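Local coordinates for serine-rich Repeat Adhesion Glycoprotein (Srr1) (Streptococcus agalactiae, PDB 4MBO) that probably mediates attachment of the bacterium to its host as a cell-surface adhesin that binds fibrinogen, at residues D66-G72 and V124-I130; G72-I76 and R176-D182. All coordinates share one frame; numbering follows the deposited sequence. Where two conformers were deposited one is given.

Contact 1 of 2, residues D66-G72 and V124-I130; sequences DNLDTQG and VWPDQRI
Trp-125 lays its indole against the backbone at Gly-72, with CA of Gly-72 over one face of the five-membered ring, 3.5 Å from its centroid in a CH-pi contact. The carbonyl carbon of Gln-71 lies on the same face. Beside the ring, Asp-69 and Trp-125 form an antiparallel hydrogen-bonded pair, closed by N-H to O bonds in both directions. The next pair, Leu-68 with Pro-126, is non-hydrogen-bonded and puts its side chains on the other face of the sheet, where Leu-68 CD1 reaches Val-124 CG2 at 3.8 Å.

The two oxygens of Asp-69 serve different partners. With CG between its backbone N and carbonyl carbon (chi1 69°), OD1 turns back to its own chain and accepts from the backbone N atoms of Gln-71 and Gly-72, both from one face of the carboxylate, in an Asx motif. OD2 of Asp-69 receives NH1 of Arg-129 at 2.9 Å, a salt bridge. The two planar groups stand almost perpendicular, 87° apart; the bond lies in the guanidinium plane but comes from above the carboxylate. NH1 of Arg-129 also donates to OE1 of Gln-71, 3.1 Å away, in the amide's carbonyl plane. OD1 of Asp-127 takes NE of Arg-129 at 2.9 Å, a second salt bridge, and also the backbone N of Arg-129.

OD2 of Asp-69 and OD1 of Asp-127, 3.3 Å apart, would probably repel but for Arg-129 and a water donating to Asp-69 OD2 and Gly-72 O and accepting from Gln-128 N. Arg-129 thus ties the loop after 124-126 to the Ig-like domain's edge strand, while the Asx motif holds Gly-72 against the indole.

Contact 2 of 2, residues G72-I76 and R176-D182; sequences GIGTI and RIMKLDD
Ile-76 places CG1 above the plane of the Asp-182 carboxylate, displaced toward the CB and OD2 side and 3.5 Å from CB of Asp-182 in the one conformer given; at the far end of the contact CG2 of Ile-73 comes to the Arg-176 guanidinium obliquely and more distantly. That guanidinium is engaged elsewhere, by a salt bridge to Asp-38 and bonds to Leu-37 O, Ser-243 O and Gln-128. OG1 of Thr-75 also approaches OD1 of Asp-182, but Asp-182 has two conformers and this very short approach is doubtful.

Between these ends residues 73-76 run nearly in the same direction as 176-182. A backbone bond joins them: Leu-180 N donates to Ile-73 O at 2.9 Å. CA of Lys-179 adds a CA-H...O contact to Ile-73 O at 3.2 Å. Ile-73 holds CG1 between its backbone N and carbonyl carbon (chi1 65°), and from there its side chain crosses that of Leu-180 at a slant, CD1 of Ile-73 lying 3.6 Å from CG of Leu-180.

Lys-179 folds back over the loop. Bends at chi2 and chi3 bring CD of Lys-179 within 3.7 Å of Thr-75 CG2 and carry NZ to a water that accepts from it and lies within hydrogen-bonding distance of Gly-72 O and Gly-74 O; the ammonium is paired with Asp-245. A second water links Thr-75 N to Leu-180 O.

The loop belongs to the Ig-like family region and the strand to the fibrinogen-binding adhesin C-terminal region, consistent with a contact between two domains. Between these segments polar pairing is partly direct and partly through water, while the strand's charged Arg-176 and Lys-179 are met by residues outside them.

In the fold
Both contacts are partly buried near the middle of the elongated chain, but half the touching residues of contact 1 are buried against about a quarter in contact 2. Contact 1 lies within the Ig-like region, joining the edge strand of a four-stranded sheet to its neighbour 116-126; contact 2 probably joins that region to the adhesin C-terminal region. Accordingly the first relies on paired strands and an ionic network, the second on a loop lying along a strand with waters alongside. Gly-72 belongs to both, and NE2 of Gln-128 in contact 1 reaches Met-178 O of contact 2 as well as Asp-245. The turn within the Ig-like region is thereby coupled directly to the probable interdomain seam.

Contact 1 of 2, residues D66-G72 and V124-I130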
loop_
_atom_site.group_PDB
_atom_site.type_symbol
_atom_site.label_atom_id
_atom_site.label_comp_id
_atom_site.label_asym_id
_atom_site.label_seq_id
_atom_site.Cartn_x
_atom_site.Cartn_y
_atom_site.Cartn_z
ATOM N N ASP A 66 -11.668 10.505 -3.582
ATOM C CA ASP A 66 -11.523 9.119 -3.977
ATOM C C ASP A 66 -10.106 8.621 -4.007
ATOM O O ASP A 66 -9.886 7.414 -4.048
ATOM C CB ASP A 66 -12.051 8.901 -5.401
ATOM C CG ASP A 66 -13.522 8.891 -5.499
ATOM O OD1 ASP A 66 -14.238 9.166 -4.536
ATOM O OD2 ASP A 66 -13.981 8.583 -6.640
ATOM N N ASN A 67 -9.139 9.523 -4.040
ATOM C CA ASN A 67 -7.766 9.105 -4.122
ATOM C C ASN A 67 -7.035 9.172 -2.800
ATOM O O ASN A 67 -5.815 9.180 -2.797
ATOM C CB ASN A 67 -7.022 9.955 -5.147
ATOM C CG ASN A 67 -7.063 11.439 -4.815
ATOM O OD1 ASN A 67 -7.564 11.842 -3.761
ATOM N ND2 ASN A 67 -6.500 12.252 -5.701
ATOM N N LEU A 68 -7.769 9.193 -1.693
ATOM C CA LEU A 68 -7.175 9.331 -0.371
ATOM C C LEU A 68 -7.782 8.309 0.582
ATOM O O LEU A 68 -9.004 8.128 0.567
ATOM C CB LEU A 68 -7.466 10.767 0.089
ATOM C CG LEU A 68 -6.732 11.372 1.261
ATOM C CD1 LEU A 68 -5.262 11.499 0.971
ATOM C CD2 LEU A 68 -7.325 12.747 1.595
ATOM N N ASP A 69 -6.948 7.605 1.373
ATOM C CA ASP A 69 -7.410 6.593 2.332
ATOM C C ASP A 69 -6.690 6.780 3.671
ATOM O O ASP A 69 -5.783 7.593 3.781
ATOM C CB ASP A 69 -7.302 5.164 1.783
ATOM C CG ASP A 69 -5.889 4.671 1.625
ATOM O OD1 ASP A 69 -5.117 4.803 2.586
ATOM O OD2 ASP A 69 -5.577 4.064 0.549
ATOM N N THR A 70 -7.172 6.085 4.694
ATOM C CA THR A 70 -6.618 6.122 6.037
ATOM C C THR A 70 -5.708 4.938 6.349
ATOM O O THR A 70 -5.331 4.708 7.508
ATOM C CB THR A 70 -7.776 6.059 7.063
ATOM O OG1 THR A 70 -8.538 4.859 6.817
ATOM C CG2 THR A 70 -8.649 7.283 6.924
ATOM N N GLN A 71 -5.340 4.212 5.292
ATOM C CA GLN A 71 -4.646 2.921 5.413
ATOM C C GLN A 71 -3.185 2.766 4.949
ATOM O O GLN A 71 -2.386 2.088 5.624
ATOM C CB GLN A 71 -5.468 1.890 4.643
ATOM C CG GLN A 71 -6.840 1.652 5.238
ATOM C CD GLN A 71 -7.648 0.701 4.400
ATOM O OE1 GLN A 71 -7.614 0.782 3.173
ATOM N NE2 GLN A 71 -8.425 -0.176 5.053
ATOM N N GLY A 72 -2.854 3.291 3.790
ATOM C CA GLY A 72 -1.551 3.060 3.184
ATOM C C GLY A 72 -1.531 1.609 2.721
ATOM O O GLY A 72 -2.348 1.216 1.858
ATOM N N VAL A 124 -3.057 10.143 6.541
ATOM C CA VAL A 124 -3.836 9.740 5.362
ATOM C C VAL A 124 -2.846 9.564 4.214
ATOM O O VAL A 124 -1.821 10.225 4.169
ATOM C CB VAL A 124 -4.953 10.708 4.968
ATOM C CG1 VAL A 124 -6.049 10.741 6.021
ATOM C CG2 VAL A 124 -4.452 12.095 4.679
ATOM N N TRP A 125 -3.181 8.662 3.289
ATOM C CA TRP A 125 -2.318 8.325 2.191
ATOM C C TRP A 125 -3.004 8.483 0.842
ATOM O O TRP A 125 -4.202 8.178 0.718
ATOM C CB TRP A 125 -1.948 6.834 2.273
ATOM C CG TRP A 125 -0.973 6.438 3.308
ATOM C CD1 TRP A 125 0.349 6.174 3.106
ATOM C CD2 TRP A 125 -1.230 6.196 4.685
ATOM N NE1 TRP A 125 0.934 5.799 4.276
ATOM C CE2 TRP A 125 -0.014 5.788 5.263
ATOM C CE3 TRP A 125 -2.389 6.247 5.486
ATOM C CZ2 TRP A 125 0.112 5.485 6.618
ATOM C CZ3 TRP A 125 -2.265 5.921 6.837
ATOM C CH2 TRP A 125 -1.028 5.541 7.380
ATOM N N PRO A 126 -2.259 8.948 -0.177
ATOM C CA PRO A 126 -2.724 8.772 -1.543
ATOM C C PRO A 126 -3.017 7.274 -1.696
ATOM O O PRO A 126 -2.162 6.425 -1.352
ATOM C CB PRO A 126 -1.513 9.193 -2.387
ATOM C CG PRO A 126 -0.788 10.163 -1.501
ATOM C CD PRO A 126 -0.916 9.550 -0.141
ATOM N N ASP A 127 -4.211 6.925 -2.165
ATOM C CA ASP A 127 -4.648 5.527 -2.192
ATOM C C ASP A 127 -3.891 4.784 -3.261
ATOM O O ASP A 127 -4.002 5.100 -4.451
ATOM C CB ASP A 127 -6.169 5.471 -2.377
ATOM C CG ASP A 127 -6.745 4.085 -2.343
ATOM O OD1 ASP A 127 -6.037 3.084 -2.592
ATOM O OD2 ASP A 127 -7.964 3.977 -2.059
ATOM N N GLN A 128 -3.134 3.778 -2.830
ATOM C CA GLN A 128 -2.261 3.031 -3.742
ATOM C C GLN A 128 -2.975 2.223 -4.796
ATOM O O GLN A 128 -2.335 1.753 -5.766
ATOM C CB GLN A 128 -1.262 2.146 -2.950
ATOM C CG GLN A 128 -1.887 0.989 -2.170
ATOM C CD GLN A 128 -0.851 0.112 -1.513
ATOM O OE1 GLN A 128 0.284 0.557 -1.234
ATOM N NE2 GLN A 128 -1.220 -1.127 -1.237
ATOM N N ARG A 129 -4.278 2.004 -4.598
ATOM C CA ARG A 129 -5.086 1.280 -5.578
ATOM C C ARG A 129 -5.614 2.208 -6.672
ATOM O O ARG A 129 -6.011 1.731 -7.729
ATOM C CB ARG A 129 -6.253 0.618 -4.851
ATOM C CG ARG A 129 -5.812 -0.528 -3.945
ATOM C CD ARG A 129 -6.718 -0.745 -2.743
ATOM N NE ARG A 129 -6.522 0.341 -1.752
ATOM C CZ ARG A 129 -6.601 0.194 -0.434
ATOM N NH1 ARG A 129 -6.354 1.233 0.368
ATOM N NH2 ARG A 129 -6.900 -0.981 0.095
ATOM N N ILE A 130 -5.645 3.504 -6.386
ATOM C CA ILE A 130 -6.180 4.547 -7.278
ATOM C C ILE A 130 -5.040 5.269 -7.981
ATOM O O ILE A 130 -5.018 5.322 -9.208
ATOM C CB ILE A 130 -7.057 5.516 -6.495
ATOM C CG1 ILE A 130 -8.207 4.751 -5.799
ATOM C CG2 ILE A 130 -7.603 6.620 -7.401
ATOM C CD1 ILE A 130 -9.126 4.059 -6.760
HETATM O O HOH W 1 -3.148 3.187 0.197
HETATM O O HOH W 2 -6.915 -2.484 2.663
#

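Contact 2 of 2, residues G72-I76 and R176-D182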
loop_
_atom_site.group_PDB
_atom_site.type_symbol
_atom_site.label_atom_id
_atom_site.label_comp_id
_atom_site.label_asym_id
_atom_site.label_seq_id
_atom_site.Cartn_x
_atom_site.Cartn_y
_atom_site.Cartn_z
ATOM N N GLY A 72 -2.854 3.291 3.790
ATOM C CA GLY A 72 -1.551 3.060 3.184
ATOM C C GLY A 72 -1.531 1.609 2.721
ATOM O O GLY A 72 -2.348 1.216 1.858
ATOM N N ILE A 73 -0.652 0.792 3.335
ATOM C CA ILE A 73 -0.588 -0.651 2.997
ATOM C C ILE A 73 -1.405 -1.521 3.964
ATOM O O ILE A 73 -1.458 -2.718 3.826
ATOM C CB ILE A 73 0.846 -1.205 2.878
ATOM C CG1 ILE A 73 1.605 -1.177 4.231
ATOM C CG2 ILE A 73 1.606 -0.431 1.815
ATOM C CD1 ILE A 73 2.916 -1.914 4.186
ATOM N N GLY A 74 -2.081 -0.884 4.911
ATOM C CA GLY A 74 -2.851 -1.606 5.891
ATOM C C GLY A 74 -4.242 -2.012 5.494
ATOM O O GLY A 74 -4.758 -1.612 4.463
ATOM N N THR A 75 -4.872 -2.790 6.367
ATOM C CA THR A 75 -6.229 -3.300 6.138
ATOM C C THR A 75 -7.226 -2.893 7.214
ATOM O O THR A 75 -8.374 -3.240 7.129
ATOM C CB THR A 75 -6.258 -4.823 6.054
ATOM O OG1 THR A 75 -5.929 -5.394 7.318
ATOM C CG2 THR A 75 -5.286 -5.356 4.997
ATOM N N ILE A 76 -6.793 -2.143 8.212
ATOM C CA ILE A 76 -7.685 -1.745 9.312
ATOM C C ILE A 76 -8.697 -0.718 8.833
ATOM O O ILE A 76 -8.333 0.258 8.129
ATOM C CB ILE A 76 -6.880 -1.119 10.463
ATOM C CG1 ILE A 76 -5.845 -2.112 10.978
ATOM C CG2 ILE A 76 -7.800 -0.705 11.617
ATOM C CD1 ILE A 76 -4.904 -1.548 12.016
ATOM N N ARG A 176 7.915 -5.292 -3.667
ATOM C CA ARG A 176 7.285 -4.386 -2.701
ATOM C C ARG A 176 6.454 -5.133 -1.681
ATOM O O ARG A 176 5.753 -6.069 -2.012
ATOM C CB ARG A 176 6.387 -3.425 -3.502
ATOM C CG ARG A 176 5.844 -2.245 -2.749
ATOM C CD ARG A 176 5.117 -1.295 -3.709
ATOM N NE ARG A 176 4.894 -0.067 -2.987
ATOM C CZ ARG A 176 3.764 0.292 -2.414
ATOM N NH1 ARG A 176 3.761 1.397 -1.694
ATOM N NH2 ARG A 176 2.657 -0.434 -2.518
ATOM N N ILE A 177 6.515 -4.712 -0.407
ATOM C CA ILE A 177 5.603 -5.184 0.575
ATOM C C ILE A 177 4.427 -4.240 0.383
ATOM O O ILE A 177 4.533 -3.016 0.627
ATOM C CB ILE A 177 6.175 -5.074 1.995
ATOM C CG1 ILE A 177 7.368 -6.015 2.114
ATOM C CG2 ILE A 177 5.087 -5.367 2.986
ATOM C CD1 ILE A 177 8.108 -5.976 3.431
ATOM N N MET A 178 3.329 -4.763 -0.148
ATOM C CA MET A 178 2.217 -3.891 -0.494
ATOM C C MET A 178 0.955 -4.077 0.313
ATOM O O MET A 178 -0.051 -3.414 0.063
ATOM C CB MET A 178 1.947 -3.962 -2.000
ATOM C CG MET A 178 1.876 -5.355 -2.576
ATOM S SD MET A 178 0.605 -6.361 -1.837
ATOM C CE MET A 178 -0.893 -5.463 -2.390
ATOM N N LYS A 179 1.009 -4.951 1.317
ATOM C CA LYS A 179 -0.154 -5.179 2.176
ATOM C C LYS A 179 0.261 -5.775 3.490
ATOM O O LYS A 179 1.095 -6.697 3.530
ATOM C CB LYS A 179 -1.160 -6.130 1.526
ATOM C CG LYS A 179 -2.561 -6.112 2.129
ATOM C CD LYS A 179 -3.308 -4.788 1.935
ATOM C CE LYS A 179 -3.353 -4.357 0.466
ATOM N NZ LYS A 179 -4.340 -3.267 0.232
ATOM N N LEU A 180 -0.309 -5.243 4.554
ATOM C CA LEU A 180 -0.183 -5.804 5.894
ATOM C C LEU A 180 -1.601 -6.062 6.385
ATOM O O LEU A 180 -2.368 -5.130 6.564
ATOM C CB LEU A 180 0.550 -4.855 6.827
ATOM C CG LEU A 180 2.003 -4.503 6.503
ATOM C CD1 LEU A 180 2.505 -3.435 7.488
ATOM C CD2 LEU A 180 2.913 -5.730 6.483
ATOM N N ASP A 181 -1.964 -7.320 6.593
ATOM C CA ASP A 181 -3.324 -7.679 7.020
ATOM C C ASP A 181 -3.352 -7.762 8.528
ATOM O O ASP A 181 -2.665 -8.610 9.133
ATOM C CB ASP A 181 -3.738 -8.994 6.375
ATOM C CG ASP A 181 -5.203 -9.327 6.603
ATOM O OD1 ASP A 181 -5.717 -9.089 7.729
ATOM O OD2 ASP A 181 -5.828 -9.827 5.639
ATOM N N ASP A 182 -4.177 -6.895 9.125
ATOM C CA ASP A 182 -4.304 -6.769 10.567
ATOM C C ASP A 182 -4.873 -8.002 11.248
ATOM O O ASP A 182 -4.354 -8.447 12.272
ATOM C CB ASP A 182 -5.197 -5.561 10.919
ATOM C CG ASP A 182 -6.642 -5.713 10.417
ATOM O OD1 ASP A 182 -6.860 -6.234 9.303
ATOM O OD2 ASP A 182 -7.570 -5.279 11.132
HETATM O O HOH W 3 -3.964 -1.027 1.853
HETATM O O HOH W 4 -3.429 -3.454 8.941
#